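Local structure of 2-aminomuconate 6-semialdehyde dehydrogenase (Burkholderia cenocepacia, 4U3W) at residues 370-375 against 394-399; 194-199 against 223-228; 302-307 against 347-352. The protein probably oxidises 2-aminomuconate 6-semialdehyde to the corresponding acid with a nicotinamide cofactor, as a member of the aldehyde dehydrogenase family. All coordinates share one frame; numbering follows the deposited sequence.

Contact 1 (370-375 against 394-399); sequences TVVTGG and IWTGLP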
loop_
_atom_site.group_PDB
_atom_site.type_symbol
_atom_site.label_atom_id
_atom_site.label_comp_id
_atom_site.label_asym_id
_atom_site.label_seq_id
_atom_site.Cartn_x
_atom_site.Cartn_y
_atom_site.Cartn_z
ATOM N N THR A 370 27.099 -37.515 -21.773
ATOM C CA THR A 370 27.483 -37.322 -23.167
ATOM C C THR A 370 27.898 -35.878 -23.373
ATOM O O THR A 370 27.086 -34.977 -23.124
ATOM C CB THR A 370 26.304 -37.626 -24.096
ATOM O OG1 THR A 370 25.976 -39.014 -24.001
ATOM C CG2 THR A 370 26.623 -37.255 -25.536
ATOM N N VAL A 371 29.114 -35.635 -23.853
ATOM C CA VAL A 371 29.578 -34.261 -24.063
ATOM C C VAL A 371 29.199 -33.795 -25.455
ATOM O O VAL A 371 29.843 -34.150 -26.438
ATOM C CB VAL A 371 31.103 -34.114 -23.891
ATOM C CG1 VAL A 371 31.530 -32.665 -24.109
ATOM C CG2 VAL A 371 31.534 -34.606 -22.506
ATOM N N VAL A 372 28.144 -32.985 -25.518
ATOM C CA VAL A 372 27.607 -32.501 -26.786
ATOM C C VAL A 372 28.549 -31.465 -27.400
ATOM O O VAL A 372 28.800 -31.474 -28.588
ATOM C CB VAL A 372 26.193 -31.886 -26.585
ATOM C CG1 VAL A 372 25.736 -31.156 -27.835
ATOM C CG2 VAL A 372 25.181 -32.986 -26.179
ATOM N N THR A 373 29.071 -30.572 -26.570
ATOM C CA THR A 373 30.088 -29.646 -27.035
ATOM C C THR A 373 30.958 -29.183 -25.858
ATOM O O THR A 373 30.544 -29.274 -24.691
ATOM C CB THR A 373 29.450 -28.411 -27.755
ATOM O OG1 THR A 373 30.496 -27.626 -28.336
ATOM C CG2 THR A 373 28.663 -27.520 -26.764
ATOM N N GLY A 374 32.174 -28.724 -26.136
ATOM C CA GLY A 374 33.011 -28.195 -25.065
ATOM C C GLY A 374 33.638 -29.246 -24.162
ATOM O O GLY A 374 34.137 -30.229 -24.639
ATOM N N GLY A 375 33.677 -29.018 -22.855
ATOM C CA GLY A 375 34.246 -30.035 -21.966
ATOM C C GLY A 375 35.693 -29.807 -21.587
ATOM O O GLY A 375 36.309 -30.662 -20.938
ATOM N N ILE A 394 27.881 -28.358 -23.059
ATOM C CA ILE A 394 26.531 -28.906 -22.966
ATOM C C ILE A 394 26.631 -30.414 -22.692
ATOM O O ILE A 394 27.366 -31.112 -23.374
ATOM C CB ILE A 394 25.740 -28.667 -24.293
ATOM C CG1 ILE A 394 25.575 -27.170 -24.612
ATOM C CG2 ILE A 394 24.383 -29.383 -24.298
ATOM C CD1 ILE A 394 25.090 -26.983 -26.102
ATOM N N TRP A 395 25.903 -30.904 -21.683
ATOM C CA TRP A 395 25.808 -32.345 -21.387
ATOM C C TRP A 395 24.386 -32.881 -21.610
ATOM O O TRP A 395 23.411 -32.126 -21.506
ATOM C CB TRP A 395 26.174 -32.634 -19.949
ATOM C CG TRP A 395 27.591 -32.305 -19.579
ATOM C CD1 TRP A 395 28.709 -32.535 -20.319
ATOM C CD2 TRP A 395 28.024 -31.656 -18.371
ATOM N NE1 TRP A 395 29.820 -32.068 -19.641
ATOM C CE2 TRP A 395 29.421 -31.532 -18.443
ATOM C CE3 TRP A 395 27.359 -31.189 -17.236
ATOM C CZ2 TRP A 395 30.166 -30.944 -17.432
ATOM C CZ3 TRP A 395 28.087 -30.598 -16.238
ATOM C CH2 TRP A 395 29.487 -30.498 -16.333
ATOM N N THR A 396 24.284 -34.185 -21.887
ATOM C CA THR A 396 23.033 -34.922 -21.732
ATOM C C THR A 396 23.255 -36.288 -21.040
ATOM O O THR A 396 24.403 -36.684 -20.775
ATOM C CB THR A 396 22.323 -35.175 -23.117
ATOM O OG1 THR A 396 23.230 -35.838 -23.993
ATOM C CG2 THR A 396 21.899 -33.869 -23.769
ATOM N N GLY A 397 22.173 -37.014 -20.746
ATOM C CA GLY A 397 22.318 -38.394 -20.268
ATOM C C GLY A 397 22.469 -38.611 -18.774
ATOM O O GLY A 397 22.589 -39.733 -18.330
ATOM N N LEU A 398 22.454 -37.559 -17.972
ATOM C CA LEU A 398 22.591 -37.733 -16.516
ATOM C C LEU A 398 21.218 -37.793 -15.806
ATOM O O LEU A 398 20.301 -37.059 -16.166
ATOM C CB LEU A 398 23.440 -36.600 -15.942
ATOM C CG LEU A 398 24.876 -36.520 -16.472
ATOM C CD1 LEU A 398 25.571 -35.249 -15.966
ATOM C CD2 LEU A 398 25.661 -37.771 -16.007
ATOM N N PRO A 399 21.080 -38.663 -14.791
ATOM C CA PRO A 399 19.836 -38.748 -14.010
ATOM C C PRO A 399 19.730 -37.588 -13.018
ATOM O O PRO A 399 20.774 -37.018 -12.701
ATOM C CB PRO A 399 19.969 -40.091 -13.278
ATOM C CG PRO A 399 21.474 -40.252 -13.084
ATOM C CD PRO A 399 22.075 -39.686 -14.369
#
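The carbonyl oxygen of T370 accepts the backbone N-H of T396, with T396 N to T370 O 3.2 Å, and W395 adds a weaker CA-H...O contact, W395 CA lying 3.4 Å from T370 O. These residues belong to an antiparallel strand pair at one margin of the mixed seven-stranded sheet of this aldehyde dehydrogenase fold. Strand 370-373 is outermost within the chain, and 393-396 joins it to strand 413-419. T370 and T396 are a hydrogen-bonded pair, completed by T370 N bonding to T396 O at 3.0 Å; V371 and W395 form the following non-hydrogen-bonded pair.

Beyond V371 a beta bulge shifts the register by one residue, and V372 and T373 share I394 as their partner. V372 N bonds to I394 O at 3.0 Å, while I394 N returns a bond to T373 O. The kink comes at V372, whose backbone is close to helical (phi -72°, psi -42°), and its side chain is brought toward the neighbouring strand, with V372 CB 3.8 Å from I394 CG2. T373 splits its branches: OG1, anti to the backbone N (chi1 -173°), bonds to Q331, and the methyl is left to pack, T373 CG2 lying 3.7 Å from I394 CD1. Helix 319-331 covers this face through V323 and K327 on V372, L326 on I394 and F319 on T396.

V371 and W395 occupy the other face, side by side and pointing the same way. V371 CG2 approaches the indole at its edge, near the ring plane, 4.1 Å from W395 CD1, and F361 meets the same ring almost perpendicularly. Back on the helix-covered face, T396 OG1 rests 3.6 Å from T370 CB.

Contact 2 (194-199 against 223-228); sequences VAKPSE and NLIHGH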
loop_
_atom_site.group_PDB
_atom_site.type_symbol
_atom_site.label_atom_id
_atom_site.label_comp_id
_atom_site.label_asym_id
_atom_site.label_seq_id
_atom_site.Cartn_x
_atom_site.Cartn_y
_atom_site.Cartn_z
ATOM N N VAL A 194 30.567 -0.194 5.681
ATOM C CA VAL A 194 31.898 -0.752 5.618
ATOM C C VAL A 194 31.799 -1.912 4.633
ATOM O O VAL A 194 31.082 -2.884 4.891
ATOM C CB VAL A 194 32.399 -1.278 6.976
ATOM C CG1 VAL A 194 33.813 -1.985 6.806
ATOM C CG2 VAL A 194 32.484 -0.139 7.975
ATOM N N ALA A 195 32.477 -1.767 3.496
ATOM C CA ALA A 195 32.266 -2.671 2.390
ATOM C C ALA A 195 33.553 -3.353 1.970
ATOM O O ALA A 195 34.560 -2.700 1.750
ATOM C CB ALA A 195 31.679 -1.921 1.188
ATOM N N LYS A 196 33.475 -4.663 1.794
ATOM C CA LYS A 196 34.649 -5.442 1.398
ATOM C C LYS A 196 34.379 -6.175 0.089
ATOM O O LYS A 196 33.657 -7.158 0.089
ATOM C CB LYS A 196 35.025 -6.489 2.432
ATOM C CG LYS A 196 36.481 -7.135 2.015
ATOM C CD LYS A 196 36.665 -8.526 2.426
ATOM C CE LYS A 196 36.106 -9.561 1.540
ATOM N NZ LYS A 196 36.966 -9.943 0.391
ATOM N N PRO A 197 34.948 -5.694 -1.019
ATOM C CA PRO A 197 34.720 -6.378 -2.309
ATOM C C PRO A 197 35.582 -7.613 -2.387
ATOM O O PRO A 197 36.506 -7.829 -1.558
ATOM C CB PRO A 197 35.162 -5.359 -3.351
ATOM C CG PRO A 197 36.320 -4.560 -2.596
ATOM C CD PRO A 197 35.850 -4.531 -1.125
ATOM N N SER A 198 35.290 -8.442 -3.373
ATOM C CA SER A 198 36.058 -9.666 -3.534
ATOM C C SER A 198 37.541 -9.395 -3.792
ATOM O O SER A 198 37.919 -8.423 -4.462
ATOM C CB SER A 198 35.490 -10.545 -4.667
ATOM O OG SER A 198 36.382 -11.628 -4.845
ATOM N N GLU A 199 38.392 -10.243 -3.186
ATOM C CA GLU A 199 39.824 -10.129 -3.408
ATOM C C GLU A 199 40.153 -10.311 -4.912
ATOM O O GLU A 199 41.161 -9.803 -5.363
ATOM C CB GLU A 199 40.627 -11.147 -2.551
ATOM C CG GLU A 199 40.287 -12.626 -2.831
ATOM C CD GLU A 199 39.117 -13.163 -1.983
ATOM O OE1 GLU A 199 38.300 -12.374 -1.425
ATOM O OE2 GLU A 199 38.992 -14.403 -1.887
ATOM N N ASN A 223 33.097 3.422 3.715
ATOM C CA ASN A 223 34.456 2.899 3.991
ATOM C C ASN A 223 34.671 1.632 3.165
ATOM O O ASN A 223 33.795 0.779 3.106
ATOM C CB ASN A 223 34.659 2.609 5.473
ATOM C CG ASN A 223 34.273 3.767 6.321
ATOM O OD1 ASN A 223 35.066 4.671 6.565
ATOM N ND2 ASN A 223 33.040 3.770 6.759
ATOM N N LEU A 224 35.824 1.560 2.494
ATOM C CA LEU A 224 36.215 0.411 1.676
ATOM C C LEU A 224 37.395 -0.302 2.309
ATOM O O LEU A 224 38.407 0.331 2.630
ATOM C CB LEU A 224 36.616 0.869 0.270
ATOM C CG LEU A 224 37.062 -0.283 -0.647
ATOM C CD1 LEU A 224 35.848 -1.045 -1.098
ATOM C CD2 LEU A 224 37.701 0.358 -1.862
ATOM N N ILE A 225 37.262 -1.589 2.563
ATOM C CA ILE A 225 38.390 -2.378 3.075
ATOM C C ILE A 225 38.668 -3.527 2.125
ATOM O O ILE A 225 37.728 -4.252 1.744
ATOM C CB ILE A 225 38.125 -2.967 4.474
ATOM C CG1 ILE A 225 36.682 -3.491 4.542
ATOM C CG2 ILE A 225 38.329 -1.900 5.564
ATOM C CD1 ILE A 225 36.417 -4.369 5.785
ATOM N N HIS A 226 39.921 -3.693 1.746
ATOM C CA HIS A 226 40.279 -4.794 0.880
ATOM C C HIS A 226 40.801 -5.975 1.656
ATOM O O HIS A 226 41.367 -5.830 2.787
ATOM C CB HIS A 226 41.341 -4.400 -0.133
ATOM C CG HIS A 226 40.838 -3.479 -1.209
ATOM N ND1 HIS A 226 39.879 -3.857 -2.152
ATOM C CD2 HIS A 226 41.141 -2.186 -1.490
ATOM C CE1 HIS A 226 39.679 -2.865 -2.988
ATOM N NE2 HIS A 226 40.423 -1.830 -2.612
ATOM N N GLY A 227 40.636 -7.144 1.049
ATOM C CA GLY A 227 41.225 -8.329 1.639
ATOM C C GLY A 227 40.506 -9.593 1.304
ATOM O O GLY A 227 39.574 -9.584 0.501
ATOM N N HIS A 228 40.934 -10.669 1.948
ATOM C CA HIS A 228 40.355 -11.969 1.721
ATOM C C HIS A 228 39.141 -12.214 2.607
ATOM O O HIS A 228 38.645 -11.294 3.243
ATOM C CB HIS A 228 41.455 -13.054 1.894
ATOM C CG HIS A 228 42.394 -13.073 0.735
ATOM N ND1 HIS A 228 43.250 -12.019 0.469
ATOM C CD2 HIS A 228 42.572 -13.972 -0.273
ATOM C CE1 HIS A 228 43.952 -12.290 -0.624
ATOM N NE2 HIS A 228 43.542 -13.452 -1.109
HETATM O O HOH W 1 39.389 -6.776 -1.675
#
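N223 O receives the backbone N-H of A195 at 2.9 Å, and the side-chain amide of N223 bonds through ND2 to G220 O, among others. At L224 the tip of the side chain presses on a proline ring, L224 CD1 being 3.5 Å from P197 CD, tighter than usual carbon contact. I225 N bonds to A195 O at 3.0 Å, while I225 CD1 packs on V194 CG1. These bonds align neighbouring parallel strands of a beta-alpha-beta crossover, 192-196 and 222-224 linked by helix 203-214, in what is consistent with the nucleotide-binding domain of the family. H226 turns NE2 to T206; in the plane of its ring, at the edge, a water links H226 ND1 to G227 N and P197 O. G227 O takes the end of K196, whose chain bends at chi3 and chi4 (both 83°) to set K196 NZ 2.6 Å from G227 O, above the carbonyl plane. NZ also bonds to P197 O and makes a long, weak salt bridge to E199 OE1. H228, held at ND1 by E55, offers a ring face to E199: E199 CB stands over the ring centre at 3.9 Å, a CH-pi contact only 5° off the normal.

Contact 3 (302-307 against 347-352); sequences AGQVCL and PLISRG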
loop_
_atom_site.group_PDB
_atom_site.type_symbol
_atom_site.label_atom_id
_atom_site.label_comp_id
_atom_site.label_asym_id
_atom_site.label_seq_id
_atom_site.Cartn_x
_atom_site.Cartn_y
_atom_site.Cartn_z
ATOM N N ALA A 302 30.280 -16.157 -18.948
ATOM C CA ALA A 302 30.882 -17.488 -18.904
ATOM C C ALA A 302 30.185 -18.392 -17.876
ATOM O O ALA A 302 30.837 -19.218 -17.234
ATOM C CB ALA A 302 32.422 -17.403 -18.635
ATOM N N GLY A 303 28.854 -18.245 -17.735
ATOM C CA GLY A 303 28.086 -19.074 -16.799
ATOM C C GLY A 303 28.295 -18.694 -15.314
ATOM O O GLY A 303 27.851 -19.398 -14.413
ATOM N N GLN A 304 28.936 -17.557 -15.065
ATOM C CA GLN A 304 29.254 -17.131 -13.682
ATOM C C GLN A 304 28.221 -16.105 -13.140
ATOM O O GLN A 304 28.556 -14.976 -12.760
ATOM C CB GLN A 304 30.668 -16.556 -13.646
ATOM C CG GLN A 304 31.778 -17.535 -14.077
ATOM C CD GLN A 304 33.153 -16.835 -14.202
ATOM O OE1 GLN A 304 34.118 -17.216 -13.525
ATOM N NE2 GLN A 304 33.253 -15.845 -15.106
ATOM N N VAL A 305 26.946 -16.471 -13.169
ATOM C CA VAL A 305 25.899 -15.641 -12.551
ATOM C C VAL A 305 25.138 -16.578 -11.670
ATOM O O VAL A 305 24.936 -17.727 -12.066
ATOM C CB VAL A 305 24.998 -15.001 -13.570
ATOM C CG1 VAL A 305 24.085 -13.979 -12.872
ATOM C CG2 VAL A 305 25.828 -14.302 -14.614
ATOM N N CYS A 306 24.721 -16.138 -10.487
ATOM C CA CYS A 306 24.008 -17.053 -9.582
ATOM C C CYS A 306 22.717 -17.553 -10.224
ATOM O O CYS A 306 22.190 -18.623 -9.876
ATOM C CB CYS A 306 23.700 -16.364 -8.237
ATOM S SG CYS A 306 22.619 -14.909 -8.316
ATOM N N LEU A 307 22.225 -16.743 -11.156
ATOM C CA LEU A 307 20.947 -16.979 -11.838
ATOM C C LEU A 307 21.020 -17.886 -13.078
ATOM O O LEU A 307 19.967 -18.181 -13.720
ATOM C CB LEU A 307 20.366 -15.646 -12.239
ATOM C CG LEU A 307 20.121 -14.630 -11.106
ATOM C CD1 LEU A 307 19.867 -13.251 -11.695
ATOM C CD2 LEU A 307 18.943 -15.098 -10.213
ATOM N N PRO A 347 37.038 -15.274 -20.067
ATOM C CA PRO A 347 37.564 -16.330 -19.199
ATOM C C PRO A 347 36.731 -16.476 -17.885
ATOM O O PRO A 347 35.935 -15.584 -17.542
ATOM C CB PRO A 347 38.986 -15.806 -18.838
ATOM C CG PRO A 347 38.847 -14.336 -18.809
ATOM C CD PRO A 347 37.814 -14.022 -19.967
ATOM N N LEU A 348 36.951 -17.559 -17.148
ATOM C CA LEU A 348 36.575 -17.601 -15.707
ATOM C C LEU A 348 37.429 -16.651 -14.904
ATOM O O LEU A 348 38.461 -16.101 -15.380
ATOM C CB LEU A 348 36.706 -19.008 -15.140
ATOM C CG LEU A 348 35.869 -20.017 -15.942
ATOM C CD1 LEU A 348 36.095 -21.457 -15.395
ATOM C CD2 LEU A 348 34.408 -19.687 -16.009
ATOM N N ILE A 349 36.989 -16.418 -13.660
ATOM C CA ILE A 349 37.574 -15.376 -12.859
ATOM C C ILE A 349 39.030 -15.649 -12.503
ATOM O O ILE A 349 39.779 -14.700 -12.289
ATOM C CB ILE A 349 36.752 -15.149 -11.529
ATOM C CG1 ILE A 349 37.190 -13.878 -10.827
ATOM C CG2 ILE A 349 36.787 -16.402 -10.617
ATOM C CD1 ILE A 349 36.916 -12.626 -11.693
ATOM N N SER A 350 39.415 -16.918 -12.415
ATOM C CA SER A 350 40.745 -17.241 -11.844
ATOM C C SER A 350 41.134 -18.648 -12.233
ATOM O O SER A 350 40.266 -19.453 -12.560
ATOM C CB SER A 350 40.753 -17.144 -10.297
ATOM O OG SER A 350 40.066 -18.287 -9.792
ATOM N N ARG A 351 42.421 -18.969 -12.180
ATOM C CA ARG A 351 42.796 -20.333 -12.536
ATOM C C ARG A 351 42.343 -21.348 -11.487
ATOM O O ARG A 351 42.042 -22.488 -11.823
ATOM C CB ARG A 351 44.312 -20.466 -12.789
ATOM C CG ARG A 351 44.619 -20.036 -14.231
ATOM C CD ARG A 351 46.093 -19.993 -14.564
ATOM N NE ARG A 351 46.614 -21.318 -14.894
ATOM C CZ ARG A 351 46.737 -21.819 -16.124
ATOM N NH1 ARG A 351 46.367 -21.120 -17.191
ATOM N NH2 ARG A 351 47.267 -23.033 -16.297
ATOM N N GLY A 352 42.280 -20.916 -10.233
ATOM C CA GLY A 352 41.683 -21.717 -9.170
ATOM C C GLY A 352 40.212 -22.037 -9.447
ATOM O O GLY A 352 39.749 -23.180 -9.275
HETATM O O HOH W 2 35.422 -13.718 -14.855
#
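Q304 reaches across to the backbone at L348 and I349 with a side chain that is extended beyond CG. Its CB points toward 347-352, and with CG anti to the carbonyl carbon (chi1 -60°) the chain runs straight on to the other segment. The first atom to touch is CG, with Q304 CG 3.9 Å from L348 CD2. Next, the amide carbon comes closer to the same methyl, Q304 CD lying 3.6 Å from L348 CD2, and A302 CB also packs there, 4.0 Å from L348 CD2. At the tip OE1 accepts the backbone N-H of I349, Q304 OE1 to I349 N being 3.0 Å. The donor lies in the amide plane, on a lone pair, but the bond is bent, 139° at the hydrogen. The same oxygen is near the chain just before it, with Q304 OE1 3.3 Å from L348 CA. On the other branch NE2 donates to a water 3.0 Å from Q304 NE2; that water lies near P347 O, though its bond there is weak.

The glutamine belongs to a Gly-Gln-x-Cys sequence, which in aldehyde dehydrogenases typically carries the nucleophilic cysteine, and the contact ties that loop to the turn that leads into helix 351-366. S350 is the N-cap of this helix, its OG bonding to H353 N. W172 touches both Q304 and I349, and Q304 O is bonded by N173 and N301.

The touching residues are all buried, and Q304 OE1 supplies a hydrogen-bond acceptor for I349 N there. Because OE1 accepts from a peptide N-H while NE2 donates to water, the two ends of the amide are not interchangeable: a half-turn about its last bond would set N-H against N-H, which should fix its orientation.

Along the chain contact 2 comes first, contact 3 next and contact 1 last. Contact 3 lies between the others, its centre about 20 Å from that of contact 2 and about 19 Å from that of contact 1; the centres of contacts 1 and 2 are about 38 Å apart. Contact 2 belongs to the mixed eight-stranded sheet with the beta-alpha-beta unit, and contact 1 to the separate seven-stranded sheet. Segment 302-307 precedes strand 309-315 of that second sheet, while helix 351-366, starting in contact 3, is followed after three residues by strand 370-373. Segment 347-352 comes within about 6 Å of 194-199 (nearest atoms), so the turn before helix 351-366 adjoins the probable nucleotide-binding domain.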